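Local coordinates for protein transcriptional regulator, LRP/AsnC family (Neisseria meningitidis, PDB 2P5V) that probably binds specific DNA sequences as an Lrp/AsnC-family transcriptional regulator, pairing a winged helix-turn-helix with a ligand-binding domain that assembles into octamers and carries calcium sites between subunits, at residues L70-R79 and H134-V144; F88-L99 and D109-T117. All blocks are in the same frame, centred on the assembly; numbering follows the deposited sequence.

Contacts 1 and 2 share one antiparallel sheet of the Lrp/AsnC ligand-binding domain. Contact 1 joins strand 70-78 to the first part of strand 136-150, an outermost strand within the chain; contact 2 ties strand 110-116, the other neighbour of 70-78, to helix 84-94 and the start of strand 98-104. The two meet along the 70-78/110-116 seam, where I74 N lies 2.7 Å from L112 O, a probable hydrogen bond. Contact 1 is partly buried and held chiefly by a backbone ladder, with several polar side chains on the F73/R75 face. Contact 2 is buried, has two cross-segment backbone bonds, and depends more on aromatic and aliphatic packing. Each holds an aspartate that binds calcium between subunits.

Contact 1: residues L70-R79 and H134-V144. With CA (calcium ion), chain I.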
loop_
_atom_site.group_PDB
_atom_site.type_symbol
_atom_site.label_atom_id
_atom_site.label_comp_id
_atom_site.label_asym_id
_atom_site.label_seq_id
_atom_site.Cartn_x
_atom_site.Cartn_y
_atom_site.Cartn_z
ATOM N N LEU G 70 -26.574 -1.487 -6.991
ATOM C CA LEU G 70 -25.228 -1.546 -6.405
ATOM C C LEU G 70 -24.491 -2.802 -6.874
ATOM O O LEU G 70 -24.869 -3.912 -6.519
ATOM C CB LEU G 70 -25.316 -1.554 -4.866
ATOM C CG LEU G 70 -24.435 -0.642 -3.999
ATOM C CD1 LEU G 70 -24.072 -1.329 -2.659
ATOM C CD2 LEU G 70 -23.185 -0.184 -4.728
ATOM N N GLN G 71 -23.450 -2.616 -7.681
ATOM C CA GLN G 71 -22.570 -3.703 -8.096
ATOM C C GLN G 71 -21.226 -3.540 -7.402
ATOM O O GLN G 71 -20.541 -2.536 -7.593
ATOM C CB GLN G 71 -22.374 -3.703 -9.605
ATOM C CG GLN G 71 -21.444 -4.825 -10.080
ATOM C CD GLN G 71 -21.449 -5.004 -11.577
ATOM O OE1 GLN G 71 -21.887 -4.126 -12.330
ATOM N NE2 GLN G 71 -20.952 -6.141 -12.022
ATOM N N ALA G 72 -20.861 -4.541 -6.605
ATOM C CA ALA G 72 -19.653 -4.501 -5.779
ATOM C C ALA G 72 -18.599 -5.491 -6.260
ATOM O O ALA G 72 -18.919 -6.621 -6.646
ATOM C CB ALA G 72 -20.010 -4.791 -4.322
ATOM N N PHE G 73 -17.344 -5.046 -6.250
ATOM C CA PHE G 73 -16.198 -5.939 -6.339
ATOM C C PHE G 73 -15.582 -6.026 -4.947
ATOM O O PHE G 73 -15.087 -5.032 -4.423
ATOM C CB PHE G 73 -15.195 -5.404 -7.343
ATOM C CG PHE G 73 -15.632 -5.580 -8.761
ATOM C CD1 PHE G 73 -15.266 -6.710 -9.471
ATOM C CD2 PHE G 73 -16.445 -4.642 -9.373
ATOM C CE1 PHE G 73 -15.679 -6.886 -10.784
ATOM C CE2 PHE G 73 -16.859 -4.812 -10.685
ATOM C CZ PHE G 73 -16.473 -5.929 -11.389
ATOM N N ILE G 74 -15.653 -7.201 -4.330
ATOM C CA ILE G 74 -15.200 -7.370 -2.945
ATOM C C ILE G 74 -13.895 -8.155 -2.914
ATOM O O ILE G 74 -13.795 -9.242 -3.483
ATOM C CB ILE G 74 -16.248 -8.084 -2.071
ATOM C CG1 ILE G 74 -17.618 -7.408 -2.222
ATOM C CG2 ILE G 74 -15.808 -8.093 -0.608
ATOM C CD1 ILE G 74 -18.781 -8.204 -1.644
ATOM N N ARG G 75 -12.890 -7.563 -2.271
ATOM C CA ARG G 75 -11.591 -8.182 -2.096
ATOM C C ARG G 75 -11.508 -8.802 -0.701
ATOM O O ARG G 75 -11.508 -8.087 0.310
ATOM C CB ARG G 75 -10.494 -7.140 -2.253
ATOM C CG ARG G 75 -10.432 -6.431 -3.601
ATOM C CD ARG G 75 -9.204 -5.528 -3.607
ATOM N NE ARG G 75 -9.092 -4.611 -4.737
ATOM C CZ ARG G 75 -8.071 -3.756 -4.913
ATOM N NH1 ARG G 75 -7.054 -3.714 -4.049
ATOM N NH2 ARG G 75 -8.049 -2.933 -5.962
ATOM N N VAL G 76 -11.425 -10.131 -0.664
ATOM C CA VAL G 76 -11.440 -10.893 0.585
ATOM C C VAL G 76 -10.079 -11.513 0.889
ATOM O O VAL G 76 -9.428 -12.105 0.011
ATOM C CB VAL G 76 -12.536 -12.009 0.562
ATOM C CG1 VAL G 76 -12.578 -12.769 1.899
ATOM C CG2 VAL G 76 -13.899 -11.396 0.258
ATOM N N SER G 77 -9.667 -11.351 2.142
ATOM C CA SER G 77 -8.469 -11.955 2.669
ATOM C C SER G 77 -8.935 -13.110 3.503
ATOM O O SER G 77 -9.755 -12.957 4.418
ATOM C CB SER G 77 -7.668 -10.981 3.550
ATOM O OG SER G 77 -7.369 -9.797 2.842
ATOM N N ILE G 78 -8.396 -14.266 3.176
ATOM C CA ILE G 78 -8.745 -15.487 3.833
ATOM C C ILE G 78 -7.916 -15.589 5.112
ATOM O O ILE G 78 -6.811 -15.044 5.201
ATOM C CB ILE G 78 -8.503 -16.683 2.864
ATOM C CG1 ILE G 78 -9.475 -17.828 3.155
ATOM C CG2 ILE G 78 -7.028 -17.128 2.876
ATOM C CD1 ILE G 78 -10.912 -17.469 2.872
ATOM N N ARG G 79 -8.463 -16.257 6.117
ATOM C CA ARG G 79 -7.698 -16.552 7.319
ATOM C C ARG G 79 -6.845 -17.786 7.081
ATOM O O ARG G 79 -7.286 -18.735 6.437
ATOM C CB ARG G 79 -8.628 -16.763 8.506
ATOM C CG ARG G 79 -8.085 -17.662 9.614
ATOM C CD ARG G 79 -9.126 -17.913 10.700
ATOM N NE ARG G 79 -9.218 -16.775 11.607
ATOM C CZ ARG G 79 -9.944 -15.681 11.396
ATOM N NH1 ARG G 79 -10.687 -15.534 10.301
ATOM N NH2 ARG G 79 -9.926 -14.715 12.300
ATOM N N HIS G 134 -16.050 -17.500 9.692
ATOM C CA HIS G 134 -14.818 -17.914 10.395
ATOM C C HIS G 134 -13.587 -17.988 9.493
ATOM O O HIS G 134 -12.472 -17.861 9.964
ATOM C CB HIS G 134 -15.023 -19.271 11.079
ATOM C CG HIS G 134 -15.392 -20.384 10.138
ATOM N ND1 HIS G 134 -16.700 -20.705 9.836
ATOM C CD2 HIS G 134 -14.621 -21.256 9.441
ATOM C CE1 HIS G 134 -16.720 -21.726 8.996
ATOM N NE2 HIS G 134 -15.472 -22.079 8.741
ATOM N N GLY G 135 -13.805 -18.218 8.202
ATOM C CA GLY G 135 -12.731 -18.251 7.214
ATOM C C GLY G 135 -12.237 -16.895 6.749
ATOM O O GLY G 135 -11.156 -16.812 6.162
ATOM N N VAL G 136 -13.007 -15.836 7.018
ATOM C CA VAL G 136 -12.716 -14.503 6.488
ATOM C C VAL G 136 -11.963 -13.640 7.498
ATOM O O VAL G 136 -12.472 -13.343 8.571
ATOM C CB VAL G 136 -14.014 -13.769 6.031
ATOM C CG1 VAL G 136 -13.715 -12.328 5.601
ATOM C CG2 VAL G 136 -14.687 -14.541 4.894
ATOM N N GLN G 137 -10.751 -13.235 7.126
ATOM C CA GLN G 137 -9.905 -12.367 7.939
ATOM C C GLN G 137 -10.291 -10.910 7.738
ATOM O O GLN G 137 -10.359 -10.149 8.697
ATOM C CB GLN G 137 -8.456 -12.556 7.518
ATOM C CG GLN G 137 -7.421 -11.779 8.294
ATOM C CD GLN G 137 -6.092 -11.757 7.550
ATOM O OE1 GLN G 137 -5.300 -12.702 7.642
ATOM N NE2 GLN G 137 -5.851 -10.684 6.787
ATOM N N ASP G 138 -10.510 -10.520 6.481
ATOM C CA ASP G 138 -10.904 -9.145 6.157
ATOM C C ASP G 138 -11.485 -9.035 4.748
ATOM O O ASP G 138 -11.298 -9.926 3.922
ATOM C CB ASP G 138 -9.709 -8.188 6.295
ATOM C CG ASP G 138 -10.091 -6.866 6.964
ATOM O OD1 ASP G 138 -11.250 -6.406 6.804
ATOM O OD2 ASP G 138 -9.229 -6.288 7.663
ATOM N N ALA G 139 -12.187 -7.930 4.497
ATOM C CA ALA G 139 -12.756 -7.628 3.188
ATOM C C ALA G 139 -12.724 -6.125 2.938
ATOM O O ALA G 139 -12.798 -5.333 3.859
ATOM C CB ALA G 139 -14.178 -8.156 3.080
ATOM N N GLN G 140 -12.569 -5.739 1.680
ATOM C CA GLN G 140 -12.649 -4.334 1.302
ATOM C C GLN G 140 -13.199 -4.279 -0.105
ATOM O O GLN G 140 -12.874 -5.133 -0.920
ATOM C CB GLN G 140 -11.283 -3.656 1.383
ATOM C CG GLN G 140 -10.211 -4.270 0.505
ATOM C CD GLN G 140 -8.912 -3.513 0.596
ATOM O OE1 GLN G 140 -8.090 -3.760 1.480
ATOM N NE2 GLN G 140 -8.723 -2.577 -0.313
ATOM N N SER G 141 -14.011 -3.266 -0.380
ATOM C CA SER G 141 -14.883 -3.282 -1.528
ATOM C C SER G 141 -14.839 -1.996 -2.323
ATOM O O SER G 141 -14.648 -0.902 -1.768
ATOM C CB SER G 141 -16.319 -3.530 -1.080
ATOM O OG SER G 141 -16.413 -4.759 -0.389
ATOM N N SER G 142 -15.017 -2.164 -3.630
ATOM C CA SER G 142 -15.201 -1.069 -4.570
ATOM C C SER G 142 -16.506 -1.300 -5.299
ATOM O O SER G 142 -17.035 -2.414 -5.313
ATOM C CB SER G 142 -14.065 -1.026 -5.570
ATOM O OG SER G 142 -12.829 -0.804 -4.917
ATOM N N PHE G 143 -17.016 -0.243 -5.917
ATOM C CA PHE G 143 -18.326 -0.286 -6.515
ATOM C C PHE G 143 -18.288 0.342 -7.894
ATOM O O PHE G 143 -17.506 1.252 -8.158
ATOM C CB PHE G 143 -19.340 0.445 -5.619
ATOM C CG PHE G 143 -19.357 -0.051 -4.197
ATOM C CD1 PHE G 143 -20.170 -1.118 -3.820
ATOM C CD2 PHE G 143 -18.547 0.540 -3.237
ATOM C CE1 PHE G 143 -20.173 -1.589 -2.510
ATOM C CE2 PHE G 143 -18.528 0.068 -1.933
ATOM C CZ PHE G 143 -19.356 -0.993 -1.563
ATOM N N VAL G 144 -19.157 -0.137 -8.766
ATOM C CA VAL G 144 -19.172 0.328 -10.140
ATOM C C VAL G 144 -19.776 1.727 -10.238
ATOM O O VAL G 144 -20.928 1.950 -9.841
ATOM C CB VAL G 144 -19.951 -0.620 -11.042
ATOM C CG1 VAL G 144 -19.898 -0.116 -12.514
ATOM C CG2 VAL G 144 -19.391 -2.014 -10.900
HETATM CA CA CA I . -9.591 -3.753 6.986
HETATM O O HOH W 1 -22.754 0.275 -8.789
HETATM O O HOH W 2 -10.984 -1.776 -6.901
#
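The pairing of strands 70-78 and 136-144, an antiparallel ladder of the Lrp/AsnC ligand-binding domain, runs from A72 opposite F143 to S77 opposite D138 and then breaks register in a classic beta bulge. F73 with S142 and R75 with Q140 pair by reciprocal N-H...O bonds, F73 N lying 2.8 Å from S142 O; A72-F143, I74-S141 and V76-A139 are the non-hydrogen-bonded pairs. At the bulge, S77 O accepts from two successive amides, Q137 N at 2.9 Å and the longer D138 N at 3.3 Å. Beyond it, R79 N donates to G135 O at 2.7 Å. The R79 side chain, bent at chi3 (-79°), curls back so that NH1 makes a weak bond to V136 O, which lies at the edge of the guanidinium.

At the other end, the F143 ring lies against A72 CB and, more closely, against L70, whose CD2 comes within 3.3 Å of F143 CD1. On the face of F73 and R75, V144 CG2 meets the F73 ring at its edge, 3.8 Å from CE2. A water links R75 NH2 to S142 OG. I74 brackets the S141 hydroxyl, with CG1 and CG2 both 3.4 Å from OG.

D138 turns its carboxylate away from S77: OD1 accepts from A139 N, while OD2 binds calcium at 2.6 Å. That ion is completed by E107 O and D109 OD1 of a neighbouring subunit, so the bulge sits beside an intersubunit metal site. F122 of helix 119-130 packs under L70, A72 and F143, F88 of helix 84-94 lies against V76, I78 and V136, and strand 110-116 flanks 70-78 on its other edge.

Contact 2: residues F88-L99 and D109-T117; sequences FAASVRKWPEVL and DYLLQAFFT. With CA (calcium ion), chain B.
With chi1 at 176°, the F88 ring swings away from its own amide nitrogen and reaches from helix 84-94 to the sheet, while Y110 on strand 110-116 turns CG beside its own N (chi1 -65°) and presents a ring face. The rings meet edge-to-face: F88 CD2 lies 4.0 Å above the centre of the Y110 ring, with the planes at 54°. At the rim of the F88 ring, near its plane, CZ meets L112 CD2 at 4.0 Å. The same methyl also touches V92 CG2, and V98 CG1 reaches L112 CG, so L112 is gripped by both helix and strand.

A type I turn from W95 to V98 carries the chain from the helix into strand 98-104. Just there, F115 N donates to E97 O at 3.0 Å and L99 N to Q113 O at 2.9 Å, bracketing the non-hydrogen-bonded pair V98-A114. The aliphatic part of E97 rests by F116, with E97 CG 3.8 Å from F116 CE1. The methyls of L99 lie against F115 CD2.

D109, just before strand 110-116, binds calcium through OD1 at 2.4 Å, together with E107 O of the same chain and D138 OD2 of a neighbouring subunit; D109 OD2 accepts from I78 N. Helix 84-94, the turn and the 98-104/110-116 hairpin form the alpha-beta-beta part of the beta-alpha-beta-beta-alpha-beta, ferredoxin-like (RAM) fold of Lrp/AsnC regulators.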
loop_
_atom_site.group_PDB
_atom_site.type_symbol
_atom_site.label_atom_id
_atom_site.label_comp_id
_atom_site.label_asym_id
_atom_site.label_seq_id
_atom_site.Cartn_x
_atom_site.Cartn_y
_atom_site.Cartn_z
ATOM N N PHE G 88 -14.904 -21.385 2.938
ATOM C CA PHE G 88 -15.304 -20.107 2.370
ATOM C C PHE G 88 -15.882 -20.302 0.974
ATOM O O PHE G 88 -16.923 -19.731 0.638
ATOM C CB PHE G 88 -14.117 -19.132 2.328
ATOM C CG PHE G 88 -14.442 -17.827 1.653
ATOM C CD1 PHE G 88 -15.302 -16.920 2.259
ATOM C CD2 PHE G 88 -13.919 -17.520 0.404
ATOM C CE1 PHE G 88 -15.625 -15.718 1.644
ATOM C CE2 PHE G 88 -14.239 -16.316 -0.224
ATOM C CZ PHE G 88 -15.100 -15.416 0.406
ATOM N N ALA G 89 -15.206 -21.109 0.160
ATOM C CA ALA G 89 -15.717 -21.456 -1.154
ATOM C C ALA G 89 -17.123 -22.068 -1.042
ATOM O O ALA G 89 -18.010 -21.749 -1.837
ATOM C CB ALA G 89 -14.762 -22.412 -1.867
ATOM N N ALA G 90 -17.325 -22.927 -0.044
ATOM C CA ALA G 90 -18.615 -23.591 0.161
ATOM C C ALA G 90 -19.750 -22.602 0.451
ATOM O O ALA G 90 -20.862 -22.730 -0.083
ATOM C CB ALA G 90 -18.503 -24.606 1.291
ATOM N N SER G 91 -19.469 -21.628 1.313
ATOM C CA SER G 91 -20.451 -20.602 1.676
ATOM C C SER G 91 -20.717 -19.643 0.522
ATOM O O SER G 91 -21.852 -19.251 0.295
ATOM C CB SER G 91 -19.962 -19.808 2.887
ATOM O OG SER G 91 -19.669 -20.673 3.970
ATOM N N VAL G 92 -19.667 -19.260 -0.199
ATOM C CA VAL G 92 -19.804 -18.285 -1.284
ATOM C C VAL G 92 -20.649 -18.878 -2.425
ATOM O O VAL G 92 -21.390 -18.160 -3.111
ATOM C CB VAL G 92 -18.412 -17.764 -1.770
ATOM C CG1 VAL G 92 -17.705 -18.789 -2.629
ATOM C CG2 VAL G 92 -18.556 -16.450 -2.524
ATOM N N ARG G 93 -20.571 -20.201 -2.586
ATOM C CA ARG G 93 -21.397 -20.903 -3.561
ATOM C C ARG G 93 -22.892 -20.866 -3.196
ATOM O O ARG G 93 -23.748 -20.932 -4.077
ATOM C CB ARG G 93 -20.882 -22.336 -3.780
ATOM C CG ARG G 93 -19.670 -22.378 -4.721
ATOM C CD ARG G 93 -19.226 -23.786 -5.062
ATOM N NE ARG G 93 -18.371 -24.353 -4.019
ATOM C CZ ARG G 93 -17.050 -24.533 -4.105
ATOM N NH1 ARG G 93 -16.356 -24.193 -5.194
ATOM N NH2 ARG G 93 -16.405 -25.063 -3.070
ATOM N N LYS G 94 -23.190 -20.709 -1.907
ATOM C CA LYS G 94 -24.566 -20.568 -1.419
ATOM C C LYS G 94 -25.094 -19.122 -1.377
ATOM O O LYS G 94 -26.292 -18.925 -1.193
ATOM C CB LYS G 94 -24.679 -21.181 -0.024
ATOM C CG LYS G 94 -24.344 -22.658 0.025
ATOM C CD LYS G 94 -24.376 -23.199 1.454
ATOM C CE LYS G 94 -24.024 -24.685 1.493
ATOM N NZ LYS G 94 -23.816 -25.188 2.880
ATOM N N TRP G 95 -24.227 -18.119 -1.533
ATOM C CA TRP G 95 -24.659 -16.713 -1.427
ATOM C C TRP G 95 -25.164 -16.196 -2.764
ATOM O O TRP G 95 -24.364 -15.919 -3.653
ATOM C CB TRP G 95 -23.513 -15.823 -0.934
ATOM C CG TRP G 95 -23.056 -16.132 0.448
ATOM C CD1 TRP G 95 -23.792 -16.705 1.441
ATOM C CD2 TRP G 95 -21.768 -15.863 1.009
ATOM N NE1 TRP G 95 -23.040 -16.827 2.578
ATOM C CE2 TRP G 95 -21.792 -16.319 2.344
ATOM C CE3 TRP G 95 -20.586 -15.296 0.510
ATOM C CZ2 TRP G 95 -20.689 -16.216 3.191
ATOM C CZ3 TRP G 95 -19.488 -15.204 1.348
ATOM C CH2 TRP G 95 -19.551 -15.660 2.679
ATOM N N PRO G 96 -26.491 -16.044 -2.920
ATOM C CA PRO G 96 -26.966 -15.694 -4.269
ATOM C C PRO G 96 -26.553 -14.305 -4.767
ATOM O O PRO G 96 -26.516 -14.073 -5.979
ATOM C CB PRO G 96 -28.497 -15.790 -4.148
ATOM C CG PRO G 96 -28.758 -16.468 -2.843
ATOM C CD PRO G 96 -27.607 -16.158 -1.966
ATOM N N GLU G 97 -26.255 -13.392 -3.844
ATOM C CA GLU G 97 -25.786 -12.053 -4.211
ATOM C C GLU G 97 -24.380 -12.058 -4.811
ATOM O O GLU G 97 -24.049 -11.157 -5.562
ATOM C CB GLU G 97 -25.862 -11.073 -3.032
ATOM C CG GLU G 97 -25.317 -11.596 -1.712
ATOM C CD GLU G 97 -26.345 -12.363 -0.909
ATOM O OE1 GLU G 97 -27.232 -11.726 -0.313
ATOM O OE2 GLU G 97 -26.252 -13.602 -0.871
ATOM N N VAL G 98 -23.567 -13.071 -4.499
ATOM C CA VAL G 98 -22.243 -13.225 -5.122
ATOM C C VAL G 98 -22.387 -14.058 -6.405
ATOM O O VAL G 98 -22.710 -15.234 -6.348
ATOM C CB VAL G 98 -21.219 -13.877 -4.151
ATOM C CG1 VAL G 98 -19.837 -14.031 -4.792
ATOM C CG2 VAL G 98 -21.124 -13.076 -2.877
ATOM N N LEU G 99 -22.179 -13.417 -7.553
ATOM C CA LEU G 99 -22.205 -14.075 -8.871
ATOM C C LEU G 99 -20.895 -14.792 -9.206
ATOM O O LEU G 99 -20.890 -15.862 -9.800
ATOM C CB LEU G 99 -22.478 -13.046 -9.969
ATOM C CG LEU G 99 -23.957 -12.675 -10.160
ATOM C CD1 LEU G 99 -24.558 -12.103 -8.877
ATOM C CD2 LEU G 99 -24.120 -11.696 -11.340
ATOM N N ASP G 109 -6.680 -12.325 -2.022
ATOM C CA ASP G 109 -6.833 -13.787 -2.023
ATOM C C ASP G 109 -8.017 -14.245 -2.876
ATOM O O ASP G 109 -7.891 -15.170 -3.686
ATOM C CB ASP G 109 -7.013 -14.326 -0.596
ATOM C CG ASP G 109 -5.876 -13.937 0.319
ATOM O OD1 ASP G 109 -4.856 -13.442 -0.193
ATOM O OD2 ASP G 109 -5.998 -14.103 1.548
ATOM N N TYR G 110 -9.172 -13.624 -2.643
ATOM C CA TYR G 110 -10.382 -13.883 -3.410
ATOM C C TYR G 110 -11.011 -12.581 -3.888
ATOM O O TYR G 110 -11.140 -11.623 -3.111
ATOM C CB TYR G 110 -11.392 -14.651 -2.571
ATOM C CG TYR G 110 -10.939 -16.033 -2.188
ATOM C CD1 TYR G 110 -11.144 -17.108 -3.042
ATOM C CD2 TYR G 110 -10.315 -16.268 -0.971
ATOM C CE1 TYR G 110 -10.733 -18.375 -2.704
ATOM C CE2 TYR G 110 -9.906 -17.528 -0.620
ATOM C CZ TYR G 110 -10.117 -18.585 -1.490
ATOM O OH TYR G 110 -9.716 -19.849 -1.133
ATOM N N LEU G 111 -11.382 -12.538 -5.164
ATOM C CA LEU G 111 -12.169 -11.423 -5.692
ATOM C C LEU G 111 -13.596 -11.860 -5.977
ATOM O O LEU G 111 -13.820 -12.789 -6.743
ATOM C CB LEU G 111 -11.561 -10.866 -6.957
ATOM C CG LEU G 111 -12.298 -9.611 -7.455
ATOM C CD1 LEU G 111 -12.192 -8.407 -6.446
ATOM C CD2 LEU G 111 -11.783 -9.239 -8.834
ATOM N N LEU G 112 -14.550 -11.161 -5.363
ATOM C CA LEU G 112 -15.964 -11.462 -5.471
ATOM C C LEU G 112 -16.676 -10.346 -6.230
ATOM O O LEU G 112 -16.334 -9.175 -6.098
ATOM C CB LEU G 112 -16.581 -11.611 -4.084
ATOM C CG LEU G 112 -16.248 -12.875 -3.281
ATOM C CD1 LEU G 112 -14.758 -13.021 -3.042
ATOM C CD2 LEU G 112 -16.991 -12.844 -1.956
ATOM N N GLN G 113 -17.667 -10.718 -7.029
ATOM C CA GLN G 113 -18.482 -9.745 -7.751
ATOM C C GLN G 113 -19.926 -10.001 -7.310
ATOM O O GLN G 113 -20.410 -11.132 -7.389
ATOM C CB GLN G 113 -18.283 -9.901 -9.267
ATOM C CG GLN G 113 -18.761 -8.706 -10.111
ATOM C CD GLN G 113 -18.434 -8.824 -11.611
ATOM O OE1 GLN G 113 -17.499 -9.523 -12.022
ATOM N NE2 GLN G 113 -19.212 -8.127 -12.429
ATOM N N ALA G 114 -20.587 -8.965 -6.791
ATOM C CA ALA G 114 -21.886 -9.133 -6.122
ATOM C C ALA G 114 -22.846 -7.987 -6.404
ATOM O O ALA G 114 -22.425 -6.870 -6.688
ATOM C CB ALA G 114 -21.696 -9.279 -4.618
ATOM N N PHE G 115 -24.141 -8.273 -6.298
ATOM C CA PHE G 115 -25.171 -7.292 -6.600
ATOM C C PHE G 115 -26.093 -7.050 -5.423
ATOM O O PHE G 115 -26.488 -7.990 -4.729
ATOM C CB PHE G 115 -25.989 -7.765 -7.788
ATOM C CG PHE G 115 -25.433 -7.337 -9.109
ATOM C CD1 PHE G 115 -25.753 -6.094 -9.638
ATOM C CD2 PHE G 115 -24.602 -8.174 -9.830
ATOM C CE1 PHE G 115 -25.259 -5.700 -10.875
ATOM C CE2 PHE G 115 -24.100 -7.781 -11.067
ATOM C CZ PHE G 115 -24.439 -6.544 -11.588
ATOM N N PHE G 116 -26.439 -5.780 -5.212
ATOM C CA PHE G 116 -27.322 -5.368 -4.114
ATOM C C PHE G 116 -28.209 -4.254 -4.581
ATOM O O PHE G 116 -27.916 -3.606 -5.590
ATOM C CB PHE G 116 -26.499 -4.916 -2.907
ATOM C CG PHE G 116 -25.545 -5.958 -2.421
ATOM C CD1 PHE G 116 -25.915 -6.844 -1.419
ATOM C CD2 PHE G 116 -24.300 -6.085 -3.001
ATOM C CE1 PHE G 116 -25.037 -7.829 -0.994
ATOM C CE2 PHE G 116 -23.418 -7.059 -2.581
ATOM C CZ PHE G 116 -23.786 -7.936 -1.576
ATOM N N THR G 117 -29.310 -4.046 -3.868
ATOM C CA THR G 117 -30.229 -2.953 -4.185
ATOM C C THR G 117 -29.590 -1.612 -3.866
ATOM O O THR G 117 -29.702 -0.663 -4.639
ATOM C CB THR G 117 -31.550 -3.049 -3.410
ATOM O OG1 THR G 117 -31.271 -3.034 -2.010
ATOM C CG2 THR G 117 -32.311 -4.324 -3.770
HETATM CA CA CA B . -3.153 -11.849 0.217
#